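Local coordinates for protein aminoglycoside 6-adenylyltransferase (Bacillus subtilis, PDB 2PBE) that adenylates streptomycin and streptidine on the O-6 position using ATP or GTP, conferring bacterial resistance to streptomycin, at residues E240-L245 with E279-S284; A197-S202 with S256-E261. One frame throughout, in Å; residues are numbered along the deposited sequence.

Following the chain from its N terminus, helix 177-204 supplies the first half of contact 2 at 197-202. Helix 238-263 then gives the first half of contact 1 at 240-245 and, further along, the second half of contact 2 at 256-261, which closes a loop of 53 residues. Contact 1 closes its own loop of 33 residues last, when 279-284 on helix 270-283 reaches 240-245. The segments alternate, so the two loops cross, and helix 238-263 is common to both. Contact 2 ties that helix to 177-204 and contact 1 ties it to 270-283, at sites with centres 26 Å apart that do not touch.

Contact 1 of 2, residues E240-L245 with E279-S284; sequences EMWKSL and EGIYCS
An aromatic edge-to-face contact joins W242, near the start of helix 238-263, to Y282, close to the C-terminal end of the modelled chain on helix 270-283. The tyrosine presents one edge to a face of the indole. Its CD1 lies over the ring system, 3.5 Å from W242 CD2, while the neighbouring Y282 CE1 comes within 3.7 Å of W242 CG. The centroids of the tyrosine ring and the five-membered indole ring are 5.1 Å apart, with the planes at 65°, a T-shaped pair somewhat tilted from perpendicular. Y282 leaves its helix with CG anti to the backbone N (chi1 -179°), which carries the phenol across to the indole, and the two side chains pass alongside, pointing opposite ways. Beyond the pair, I281 adds a looser apolar touch, its CG2 standing 4.4 Å from W242 CH2 at the far end of the indole. Beside this contact S284 OG donates to G280 O, four residues back, at 2.7 Å and in the carbonyl plane. The phenol of Y282 also meets the ring of F246, edge-to-face, one turn further along helix 238-263. W242 is buried and rests on V169 and L172 of helix 151-173, while the selenomethionine M241 packs against L172 and against I177, A180, I181 and L184 of helix 177-204.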
loop_
_atom_site.group_PDB
_atom_site.type_symbol
_atom_site.label_atom_id
_atom_site.label_comp_id
_atom_site.label_asym_id
_atom_site.label_seq_id
_atom_site.Cartn_x
_atom_site.Cartn_y
_atom_site.Cartn_z
ATOM N N GLU A 240 3.477 28.785 1.284
ATOM C CA GLU A 240 3.944 27.434 1.601
ATOM C C GLU A 240 3.074 26.429 0.893
ATOM O O GLU A 240 3.522 25.357 0.493
ATOM C CB GLU A 240 3.870 27.193 3.101
ATOM C CG GLU A 240 4.829 28.040 3.906
ATOM C CD GLU A 240 6.276 27.800 3.512
ATOM O OE1 GLU A 240 6.685 26.622 3.483
ATOM O OE2 GLU A 240 6.998 28.786 3.241
HETATM N N MSE A 241 1.815 26.793 0.754
HETATM C CA MSE A 241 0.855 25.941 0.085
HETATM C C MSE A 241 1.140 25.851 -1.403
HETATM O O MSE A 241 1.065 24.760 -1.971
HETATM C CB MSE A 241 -0.556 26.467 0.317
HETATM C CG MSE A 241 -1.209 25.898 1.562
HETATM SE SE MSE A 241 -1.344 23.935 1.476
HETATM C CE MSE A 241 -2.920 23.772 0.347
ATOM N N TRP A 242 1.452 26.979 -2.027
ATOM C CA TRP A 242 1.758 26.988 -3.449
ATOM C C TRP A 242 2.947 26.066 -3.665
ATOM O O TRP A 242 3.007 25.329 -4.651
ATOM C CB TRP A 242 2.113 28.401 -3.926
ATOM C CG TRP A 242 0.940 29.306 -4.195
ATOM C CD1 TRP A 242 0.552 30.397 -3.450
ATOM C CD2 TRP A 242 0.033 29.232 -5.294
ATOM N NE1 TRP A 242 -0.538 31.008 -4.017
ATOM C CE2 TRP A 242 -0.891 30.325 -5.151
ATOM C CE3 TRP A 242 -0.104 28.356 -6.394
ATOM C CZ2 TRP A 242 -1.943 30.567 -6.071
ATOM C CZ3 TRP A 242 -1.155 28.589 -7.324
ATOM C CH2 TRP A 242 -2.067 29.701 -7.144
ATOM N N LYS A 243 3.890 26.126 -2.726
ATOM C CA LYS A 243 5.094 25.310 -2.779
ATOM C C LYS A 243 4.716 23.826 -2.710
ATOM O O LYS A 243 5.136 23.037 -3.555
ATOM C CB LYS A 243 6.018 25.714 -1.621
ATOM C CG LYS A 243 7.389 25.037 -1.612
ATOM C CD LYS A 243 8.376 25.716 -0.653
ATOM C CE LYS A 243 7.960 25.665 0.813
ATOM N NZ LYS A 243 9.054 26.222 1.684
ATOM N N SER A 244 3.914 23.452 -1.727
ATOM C CA SER A 244 3.487 22.066 -1.589
ATOM C C SER A 244 2.847 21.579 -2.886
ATOM O O SER A 244 3.144 20.490 -3.354
ATOM C CB SER A 244 2.475 21.926 -0.454
ATOM O OG SER A 244 3.098 22.032 0.813
ATOM N N LEU A 245 1.970 22.401 -3.459
ATOM C CA LEU A 245 1.264 22.057 -4.698
ATOM C C LEU A 245 2.195 21.888 -5.879
ATOM O O LEU A 245 2.094 20.915 -6.630
ATOM C CB LEU A 245 0.226 23.131 -5.033
ATOM C CG LEU A 245 -0.542 22.858 -6.331
ATOM C CD1 LEU A 245 -1.447 21.645 -6.169
ATOM C CD2 LEU A 245 -1.357 24.085 -6.685
ATOM N N GLU A 279 -0.113 28.616 -13.828
ATOM C CA GLU A 279 1.000 29.538 -13.965
ATOM C C GLU A 279 0.380 30.906 -14.239
ATOM O O GLU A 279 0.826 31.917 -13.704
ATOM C CB GLU A 279 1.904 29.111 -15.121
ATOM C CG GLU A 279 3.400 29.167 -14.793
ATOM C CD GLU A 279 4.257 28.233 -15.662
ATOM O OE1 GLU A 279 4.139 28.275 -16.912
ATOM O OE2 GLU A 279 5.067 27.463 -15.097
ATOM N N GLY A 280 -0.670 30.921 -15.062
ATOM C CA GLY A 280 -1.340 32.166 -15.394
ATOM C C GLY A 280 -1.854 32.891 -14.172
ATOM O O GLY A 280 -1.723 34.104 -14.036
ATOM N N ILE A 281 -2.425 32.124 -13.257
ATOM C CA ILE A 281 -2.987 32.663 -12.026
ATOM C C ILE A 281 -1.941 32.984 -10.950
ATOM O O ILE A 281 -2.065 33.993 -10.242
ATOM C CB ILE A 281 -4.050 31.681 -11.487
ATOM C CG1 ILE A 281 -5.236 31.683 -12.463
ATOM C CG2 ILE A 281 -4.461 32.030 -10.051
ATOM C CD1 ILE A 281 -6.133 30.502 -12.307
ATOM N N TYR A 282 -0.921 32.142 -10.844
ATOM C CA TYR A 282 0.144 32.321 -9.869
ATOM C C TYR A 282 0.890 33.641 -10.064
ATOM O O TYR A 282 1.188 34.346 -9.093
ATOM C CB TYR A 282 1.117 31.149 -9.965
ATOM C CG TYR A 282 2.259 31.221 -8.971
ATOM C CD1 TYR A 282 2.026 31.059 -7.584
ATOM C CD2 TYR A 282 3.589 31.484 -9.408
ATOM C CE1 TYR A 282 3.095 31.162 -6.633
ATOM C CE2 TYR A 282 4.676 31.590 -8.461
ATOM C CZ TYR A 282 4.407 31.427 -7.077
ATOM O OH TYR A 282 5.411 31.550 -6.144
ATOM N N CYS A 283 1.187 33.963 -11.318
ATOM C CA CYS A 283 1.904 35.189 -11.650
ATOM C C CYS A 283 0.967 36.390 -11.579
ATOM O O CYS A 283 0.856 37.067 -10.548
ATOM C CB CYS A 283 2.489 35.088 -13.062
ATOM S SG CYS A 283 3.563 33.646 -13.376
ATOM N N SER A 284 0.279 36.662 -12.680
ATOM C CA SER A 284 -0.646 37.790 -12.720
ATOM C C SER A 284 -1.799 37.609 -11.727
ATOM O O SER A 284 -1.861 36.514 -11.119
ATOM C CB SER A 284 -1.185 37.957 -14.142
ATOM O OG SER A 284 -1.408 36.689 -14.746
#

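Contact 2 of 2, residues A197-S202 with S256-E261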
loop_
_atom_site.group_PDB
_atom_site.type_symbol
_atom_site.label_atom_id
_atom_site.label_comp_id
_atom_site.label_asym_id
_atom_site.label_seq_id
_atom_site.Cartn_x
_atom_site.Cartn_y
_atom_site.Cartn_z
ATOM N N ALA A 197 2.827 4.414 -6.350
ATOM C CA ALA A 197 2.606 3.008 -6.051
ATOM C C ALA A 197 2.583 2.211 -7.348
ATOM O O ALA A 197 3.138 1.109 -7.411
ATOM C CB ALA A 197 1.303 2.827 -5.291
ATOM N N TRP A 198 1.957 2.778 -8.379
ATOM C CA TRP A 198 1.877 2.103 -9.676
ATOM C C TRP A 198 3.278 1.939 -10.260
ATOM O O TRP A 198 3.561 0.988 -10.997
ATOM C CB TRP A 198 1.013 2.894 -10.658
ATOM C CG TRP A 198 -0.501 2.747 -10.484
ATOM C CD1 TRP A 198 -1.154 1.778 -9.770
ATOM C CD2 TRP A 198 -1.522 3.529 -11.119
ATOM N NE1 TRP A 198 -2.514 1.899 -9.922
ATOM C CE2 TRP A 198 -2.778 2.959 -10.744
ATOM C CE3 TRP A 198 -1.510 4.657 -11.978
ATOM C CZ2 TRP A 198 -4.026 3.478 -11.198
ATOM C CZ3 TRP A 198 -2.752 5.180 -12.441
ATOM C CH2 TRP A 198 -3.995 4.579 -12.040
ATOM N N HIS A 199 4.152 2.886 -9.941
ATOM C CA HIS A 199 5.524 2.811 -10.413
ATOM C C HIS A 199 6.226 1.641 -9.699
ATOM O O HIS A 199 6.912 0.849 -10.331
ATOM C CB HIS A 199 6.244 4.126 -10.112
ATOM C CG HIS A 199 7.680 4.133 -10.521
ATOM N ND1 HIS A 199 8.079 3.942 -11.824
ATOM C CD2 HIS A 199 8.812 4.279 -9.791
ATOM C CE1 HIS A 199 9.401 3.967 -11.881
ATOM N NE2 HIS A 199 9.868 4.168 -10.662
ATOM N N ILE A 200 6.036 1.542 -8.384
ATOM C CA ILE A 200 6.668 0.489 -7.579
ATOM C C ILE A 200 6.132 -0.851 -8.106
ATOM O O ILE A 200 6.875 -1.830 -8.302
ATOM C CB ILE A 200 6.323 0.673 -6.048
ATOM C CG1 ILE A 200 6.922 1.975 -5.481
ATOM C CG2 ILE A 200 6.847 -0.503 -5.263
ATOM C CD1 ILE A 200 8.474 2.103 -5.607
ATOM N N ALA A 201 4.824 -0.881 -8.345
ATOM C CA ALA A 201 4.167 -2.076 -8.886
ATOM C C ALA A 201 4.730 -2.490 -10.254
ATOM O O ALA A 201 4.652 -3.657 -10.651
ATOM C CB ALA A 201 2.705 -1.829 -9.007
ATOM N N SER A 202 5.263 -1.509 -10.972
ATOM C CA SER A 202 5.853 -1.748 -12.278
ATOM C C SER A 202 7.139 -2.513 -12.078
ATOM O O SER A 202 7.343 -3.507 -12.743
ATOM C CB SER A 202 6.121 -0.424 -12.984
ATOM O OG SER A 202 6.687 -0.633 -14.268
ATOM N N SER A 256 4.301 9.842 -13.448
ATOM C CA SER A 256 3.327 9.528 -14.491
ATOM C C SER A 256 4.093 9.347 -15.795
ATOM O O SER A 256 3.706 8.535 -16.635
ATOM C CB SER A 256 2.274 10.631 -14.629
ATOM O OG SER A 256 2.882 11.866 -14.951
ATOM N N LYS A 257 5.180 10.105 -15.961
ATOM C CA LYS A 257 6.019 9.973 -17.152
ATOM C C LYS A 257 6.696 8.606 -17.094
ATOM O O LYS A 257 6.732 7.869 -18.074
ATOM C CB LYS A 257 7.077 11.078 -17.204
ATOM C CG LYS A 257 6.511 12.398 -17.687
ATOM C CD LYS A 257 7.507 13.542 -17.624
ATOM C CE LYS A 257 6.838 14.855 -18.049
ATOM N NZ LYS A 257 7.748 16.026 -17.949
ATOM N N ALA A 258 7.207 8.270 -15.913
ATOM C CA ALA A 258 7.866 6.995 -15.696
ATOM C C ALA A 258 6.941 5.808 -15.969
ATOM O O ALA A 258 7.330 4.831 -16.629
ATOM C CB ALA A 258 8.363 6.935 -14.284
ATOM N N VAL A 259 5.717 5.893 -15.459
ATOM C CA VAL A 259 4.732 4.829 -15.626
ATOM C C VAL A 259 4.219 4.749 -17.056
ATOM O O VAL A 259 4.166 3.666 -17.645
ATOM C CB VAL A 259 3.534 5.038 -14.655
ATOM C CG1 VAL A 259 2.385 4.127 -15.012
ATOM C CG2 VAL A 259 3.975 4.774 -13.218
ATOM N N SER A 260 3.836 5.891 -17.607
ATOM C CA SER A 260 3.308 5.950 -18.961
ATOM C C SER A 260 4.324 5.391 -19.925
ATOM O O SER A 260 3.979 4.700 -20.883
ATOM C CB SER A 260 3.016 7.390 -19.348
ATOM O OG SER A 260 4.189 8.172 -19.243
ATOM N N GLU A 261 5.584 5.705 -19.661
ATOM C CA GLU A 261 6.661 5.259 -20.515
ATOM C C GLU A 261 6.846 3.748 -20.432
ATOM O O GLU A 261 6.969 3.080 -21.461
ATOM C CB GLU A 261 7.938 5.970 -20.113
ATOM C CG GLU A 261 9.074 5.777 -21.086
ATOM C CD GLU A 261 10.287 6.574 -20.678
ATOM O OE1 GLU A 261 10.128 7.801 -20.437
ATOM O OE2 GLU A 261 11.389 5.976 -20.604
HETATM O O HOH W 1 7.102 2.531 -14.015
#
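The segments 197-202 and 256-261, of helices 177-204 and 238-263, run in broadly the same direction, the segment axes 9.3 Å apart at closest and inclined at 40°, and H199 and V259 are the nearest pair of residues, with CA atoms 5.6 Å apart. V259 leads the apolar part. Its CG2, beside the backbone N and anti to the carbonyl carbon, is the methyl that meets the backbone of the facing helix, 3.8 Å from H199 CA. The same methyl reaches the base of the neighbouring tryptophan, with V259 CG2 4.3 Å from W198 CB, and it lies at the edge of the imidazole of H199. A258 sits beside that ring too, its CB 3.9 Å from H199 ND1. This is packing within the helical C-terminal part of the adenylyltransferase: W198 reaches the short edge strand 145-146 through I146 and also touches P149 and C157, and V259 fills in against F154 of helix 151-173 and M195 of helix 177-204. A water lies between the helices, 2.8 Å from H199 ND1. Its bond to S202 OG is weak, at 3.2 Å, and it donates a weak bond of 3.5 Å to A258 O, so it links two side chains of 197-202 to a backbone carbonyl of 256-261. Y255, a turn before V259 on helix 238-263, brings its ring against that of H199.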